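Local coordinates for protein putative alkaline phosphatase (Pseudomonas fluorescens, PDB 4F1V) that binds phosphate with high affinity in the periplasm and probably serves as the solute-binding part of the PstSACB phosphate importer, at residues G92-I97 against M208-A213; V240-A245 against S286-L291. One frame throughout, in Å; residues are numbered along the deposited sequence. Where two conformers were deposited one is given.

In the fold
Following the chain from the N terminus, strand 85-94 leaves the five-stranded sheet through 92-97, and contact 1 forms when 208-213 returns against this exit after strand 204-205 of the four-stranded sheet, closing a loop of 110 residues. Contact 2 comes afterwards, in series and without nesting: 240-245 is met by 286-291, closing a shorter loop of 40 residues just as the chain enters strand 291-299, back in the five-stranded sheet. The two contacts touch. Ser-94 and Val-95 of contact 1 are hydrogen-bonded to Pro-242 and Tyr-288 of contact 2, so the four segments form one joined region between the two sheets, consistent with the hinge of a Venus-flytrap protein.

Contact 1 of 2, residues G92-I97 against M208-A213; sequences GTSVAI and MSPDFA
Thr-93 and Ser-94 both close on the ring of Pro-210, and this is the tightly packed half of the contact. The hydroxyl of Thr-93 does the touching at the CD-CG edge: OG1 is 3.2 Å from Pro-210 CD, with the two side chains crossing at about a right angle. Because OG1 stands anti to the backbone N (chi1 -170°), it can also donate to a lone pair of Ser-94 O, in the carbonyl plane. The same Ser-94 O lies 3.2 Å from Pro-210 CD. Ser-94 OG stands off the proline ring plane, 3.4 Å from Pro-210 CB, while its hydrogen bond goes to Pro-242 O. Further along, the segments form a single antiparallel bridge, a hydrogen-bonded pair of Ala-96 and Met-208. Ala-96 N donates to Met-208 O at 2.9 Å; the return bond from Met-208 N to Ala-96 O is weak, bent to 125° at the hydrogen. The bridge sits where the chain passes from the five-stranded to the four-stranded sheet, consistent with an interdomain crossing of the periplasmic binding protein fold. Beside it, Ala-96 CB meets Ala-213 CB at 3.5 Å, brought there by the turn of 210-213, where Ala-213 N is bonded to Ser-209 O. The far side of that turn is looser: Asp-211 and Phe-212 are partly exposed and do not touch 92-97; Phe-212 instead touches helices 12-15 and 190-198. Ser-209 OG is hydrogen-bonded to Leu-10 O, tying the turn to a residue of the phosphate pocket.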
loop_
_atom_site.group_PDB
_atom_site.type_symbol
_atom_site.label_atom_id
_atom_site.label_comp_id
_atom_site.label_asym_id
_atom_site.label_seq_id
_atom_site.Cartn_x
_atom_site.Cartn_y
_atom_site.Cartn_z
ATOM N N GLY A 92 3.305 0.497 7.834
ATOM C CA GLY A 92 1.883 0.876 7.832
ATOM C C GLY A 92 1.645 2.215 7.176
ATOM O O GLY A 92 2.574 3.069 7.132
ATOM N N THR A 93 0.439 2.445 6.721
ATOM C CA THR A 93 0.092 3.684 6.046
ATOM C C THR A 93 -1.372 4.038 6.232
ATOM O O THR A 93 -2.243 3.149 6.224
ATOM C CB THR A 93 0.405 3.574 4.499
ATOM O OG1 THR A 93 0.276 4.835 3.888
ATOM C CG2 THR A 93 -0.385 2.508 3.777
ATOM N N SER A 94 -1.636 5.344 6.329
ATOM C CA SER A 94 -2.984 5.837 6.146
ATOM C C SER A 94 -3.289 5.925 4.600
ATOM O O SER A 94 -2.389 5.773 3.769
ATOM C CB SER A 94 -3.170 7.217 6.791
ATOM O OG SER A 94 -2.296 8.152 6.150
ATOM N N VAL A 95 -4.554 6.194 4.286
ATOM C CA VAL A 95 -4.959 6.575 2.963
ATOM C C VAL A 95 -5.617 7.968 3.086
ATOM O O VAL A 95 -6.638 8.103 3.795
ATOM C CB VAL A 95 -5.938 5.569 2.322
ATOM C CG1 VAL A 95 -6.375 6.083 0.934
ATOM C CG2 VAL A 95 -5.325 4.189 2.254
ATOM N N ALA A 96 -4.994 8.960 2.476
ATOM C CA ALA A 96 -5.433 10.365 2.563
ATOM C C ALA A 96 -6.481 10.691 1.448
ATOM O O ALA A 96 -6.516 10.005 0.430
ATOM C CB ALA A 96 -4.195 11.265 2.421
ATOM N N ILE A 97 -7.210 11.770 1.699
ATOM C CA ILE A 97 -8.251 12.249 0.799
ATOM C C ILE A 97 -7.934 13.718 0.430
ATOM O O ILE A 97 -8.564 14.659 0.930
ATOM C CB ILE A 97 -9.660 12.116 1.435
ATOM C CG1 ILE A 97 -9.935 10.684 1.936
ATOM C CG2 ILE A 97 -10.744 12.522 0.410
ATOM C CD1 ILE A 97 -9.903 9.582 0.930
ATOM N N MET A 208 -5.308 8.688 -1.777
ATOM C CA MET A 208 -3.877 8.883 -2.092
ATOM C C MET A 208 -2.952 8.445 -0.969
ATOM O O MET A 208 -3.239 8.620 0.232
ATOM C CB MET A 208 -3.655 10.397 -2.340
ATOM C CG MET A 208 -2.289 10.831 -2.814
ATOM S SD MET A 208 -1.671 9.988 -4.299
ATOM C CE MET A 208 -2.985 10.361 -5.428
ATOM N N SER A 209 -1.784 7.961 -1.385
ATOM C CA SER A 209 -0.635 7.833 -0.500
ATOM C C SER A 209 -0.471 9.074 0.392
ATOM O O SER A 209 -0.506 10.196 -0.144
ATOM C CB SER A 209 0.654 7.711 -1.352
ATOM O OG SER A 209 1.779 7.810 -0.570
ATOM N N PRO A 210 -0.207 8.918 1.686
ATOM C CA PRO A 210 -0.032 10.108 2.519
ATOM C C PRO A 210 1.234 10.856 2.191
ATOM O O PRO A 210 1.342 12.050 2.515
ATOM C CB PRO A 210 -0.058 9.536 3.939
ATOM C CG PRO A 210 0.474 8.124 3.753
ATOM C CD PRO A 210 -0.120 7.663 2.451
ATOM N N ASP A 211 2.187 10.208 1.540
ATOM C CA ASP A 211 3.356 10.973 1.043
ATOM C C ASP A 211 2.935 11.944 -0.047
ATOM O O ASP A 211 3.020 13.158 0.054
ATOM C CB ASP A 211 4.428 10.009 0.529
ATOM C CG ASP A 211 5.548 10.779 -0.171
ATOM O OD1 ASP A 211 6.012 10.335 -1.224
ATOM O OD2 ASP A 211 5.913 11.884 0.371
ATOM N N PHE A 212 2.369 11.449 -1.144
ATOM C CA PHE A 212 2.023 12.270 -2.261
ATOM C C PHE A 212 0.805 13.218 -2.020
ATOM O O PHE A 212 0.594 14.171 -2.790
ATOM C CB PHE A 212 1.791 11.423 -3.511
ATOM C CG PHE A 212 3.093 10.766 -4.007
ATOM C CD1 PHE A 212 4.138 11.540 -4.537
ATOM C CD2 PHE A 212 3.308 9.415 -3.826
ATOM C CE1 PHE A 212 5.326 10.951 -4.943
ATOM C CE2 PHE A 212 4.489 8.834 -4.296
ATOM C CZ PHE A 212 5.522 9.613 -4.815
ATOM N N ALA A 213 0.015 12.971 -0.973
ATOM C CA ALA A 213 -1.168 13.797 -0.735
ATOM C C ALA A 213 -0.863 15.224 -0.330
ATOM O O ALA A 213 -1.745 16.071 -0.466
ATOM C CB ALA A 213 -2.081 13.144 0.285
#

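Contact 2 of 2, residues V240-A245 against S286-L291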
loop_
_atom_site.group_PDB
_atom_site.type_symbol
_atom_site.label_atom_id
_atom_site.label_comp_id
_atom_site.label_asym_id
_atom_site.label_seq_id
_atom_site.Cartn_x
_atom_site.Cartn_y
_atom_site.Cartn_z
ATOM N N VAL A 240 -10.471 13.645 11.976
ATOM C CA VAL A 240 -9.060 14.010 12.143
ATOM C C VAL A 240 -8.412 13.754 10.762
ATOM O O VAL A 240 -8.957 13.205 9.814
ATOM C CB VAL A 240 -8.339 13.214 13.291
ATOM C CG1 VAL A 240 -9.122 13.375 14.615
ATOM C CG2 VAL A 240 -8.286 11.709 12.857
ATOM N N SER A 241 -7.146 14.167 10.796
ATOM C CA SER A 241 -6.313 14.124 9.590
ATOM C C SER A 241 -5.631 12.754 9.366
ATOM O O SER A 241 -5.509 11.961 10.305
ATOM C CB SER A 241 -5.200 15.176 9.660
ATOM O OG SER A 241 -4.180 14.638 10.497
ATOM N N PRO A 242 -5.104 12.508 8.159
ATOM C CA PRO A 242 -4.425 11.236 7.857
ATOM C C PRO A 242 -2.947 11.252 8.192
ATOM O O PRO A 242 -2.174 10.405 7.713
ATOM C CB PRO A 242 -4.643 11.104 6.343
ATOM C CG PRO A 242 -4.623 12.536 5.836
ATOM C CD PRO A 242 -5.409 13.295 6.923
ATOM N N ALA A 243 -2.510 12.175 9.043
ATOM C CA ALA A 243 -1.136 12.132 9.555
ATOM C C ALA A 243 -0.828 10.762 10.131
ATOM O O ALA A 243 -1.688 10.121 10.740
ATOM C CB ALA A 243 -0.947 13.206 10.577
ATOM N N ALA A 244 0.406 10.311 9.982
ATOM C CA ALA A 244 0.812 8.999 10.503
ATOM C C ALA A 244 0.524 8.837 11.966
ATOM O O ALA A 244 0.146 7.741 12.408
ATOM C CB ALA A 244 2.305 8.757 10.179
ATOM N N ALA A 245 0.682 9.882 12.767
ATOM C CA ALA A 245 0.408 9.794 14.195
ATOM C C ALA A 245 -1.016 9.410 14.501
ATOM O O ALA A 245 -1.314 8.887 15.598
ATOM C CB ALA A 245 0.686 11.153 14.908
ATOM N N SER A 286 -10.978 4.947 17.001
ATOM C CA SER A 286 -10.314 6.162 17.348
ATOM C C SER A 286 -9.301 6.520 16.284
ATOM O O SER A 286 -8.918 5.673 15.488
ATOM C CB SER A 286 -9.680 5.971 18.712
ATOM O OG SER A 286 -8.702 4.922 18.682
ATOM N N GLY A 287 -8.793 7.748 16.341
ATOM C CA GLY A 287 -7.854 8.203 15.353
ATOM C C GLY A 287 -8.463 8.240 13.936
ATOM O O GLY A 287 -9.663 8.364 13.763
ATOM N N TYR A 288 -7.558 8.205 12.956
ATOM C CA TYR A 288 -7.976 8.283 11.560
ATOM C C TYR A 288 -8.356 6.870 11.054
ATOM O O TYR A 288 -7.614 5.911 11.321
ATOM C CB TYR A 288 -6.819 8.834 10.727
ATOM C CG TYR A 288 -7.185 9.041 9.281
ATOM C CD1 TYR A 288 -7.878 10.192 8.891
ATOM C CD2 TYR A 288 -6.844 8.109 8.287
ATOM C CE1 TYR A 288 -8.214 10.421 7.555
ATOM C CE2 TYR A 288 -7.169 8.323 6.952
ATOM C CZ TYR A 288 -7.860 9.482 6.568
ATOM O OH TYR A 288 -8.154 9.771 5.272
ATOM N N PRO A 289 -9.451 6.717 10.333
ATOM C CA PRO A 289 -9.996 5.356 10.140
ATOM C C PRO A 289 -9.434 4.579 8.960
ATOM O O PRO A 289 -9.612 3.370 8.904
ATOM C CB PRO A 289 -11.499 5.592 9.992
ATOM C CG PRO A 289 -11.606 6.974 9.422
ATOM C CD PRO A 289 -10.526 7.753 10.096
ATOM N N ILE A 290 -8.866 5.255 7.914
ATOM C CA ILE A 290 -8.500 4.562 6.691
ATOM C C ILE A 290 -7.034 4.244 6.670
ATOM O O ILE A 290 -6.174 5.174 6.625
ATOM C CB ILE A 290 -8.861 5.344 5.401
ATOM C CG1 ILE A 290 -10.200 6.112 5.522
ATOM C CG2 ILE A 290 -8.902 4.373 4.223
ATOM C CD1 ILE A 290 -10.539 6.924 4.295
ATOM N N LEU A 291 -6.651 2.971 6.729
ATOM C CA LEU A 291 -5.257 2.562 6.900
ATOM C C LEU A 291 -5.066 1.135 6.332
ATOM O O LEU A 291 -6.028 0.400 6.062
ATOM C CB LEU A 291 -4.783 2.666 8.349
ATOM C CG LEU A 291 -5.172 1.511 9.287
ATOM C CD1 LEU A 291 -4.667 1.813 10.696
ATOM C CD2 LEU A 291 -6.669 1.224 9.342
#
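The ring of Tyr-288 is covered on one face by Pro-242 in a CH-pi contact: Pro-242 CB is 3.8 Å from the ring centroid, 17° off the normal. Across the opposite face lies Pro-289, with CD 3.6 Å above the plane of the Tyr-288 ring and shifted toward its rim, so that two prolines flank the ring and limit its rotation. The edge is bordered by backbone carbonyls. Val-240 O approaches Tyr-288 CD1 near the ring plane, at 3.3 Å, and Ile-290 O also lies at the edge. Ser-241 O comes obliquely to the same CD1, again at 3.3 Å, and is itself hydrogen-bonded by Asn-246 ND2. With CG anti to the backbone N (chi1 -176°), the tyrosine reaches along 240-242 and carries its hydroxyl beyond both segments to Val-95 O. At the more open end of the contact, Val-240, in one of its two modelled conformers, sets CG2 against the backbone where Gly-287 joins Tyr-288, 3.6 Å from Gly-287 C, and less closely against Tyr-288 CB. No hydrogen bond joins the two segments directly; the pairing rests on apolar contacts and on carbonyls set against the ring. A phenylalanine in place of Tyr-288 could keep the proline contacts but would probably leave Val-95 O without its hydroxyl partner, undoing a link to the neighbouring segment. Two irregular loops thus pack round one buried aromatic ring, just before strand 291-299 enters the five-stranded sheet, an arrangement consistent with the hinge region of a two-lobed periplasmic binding protein.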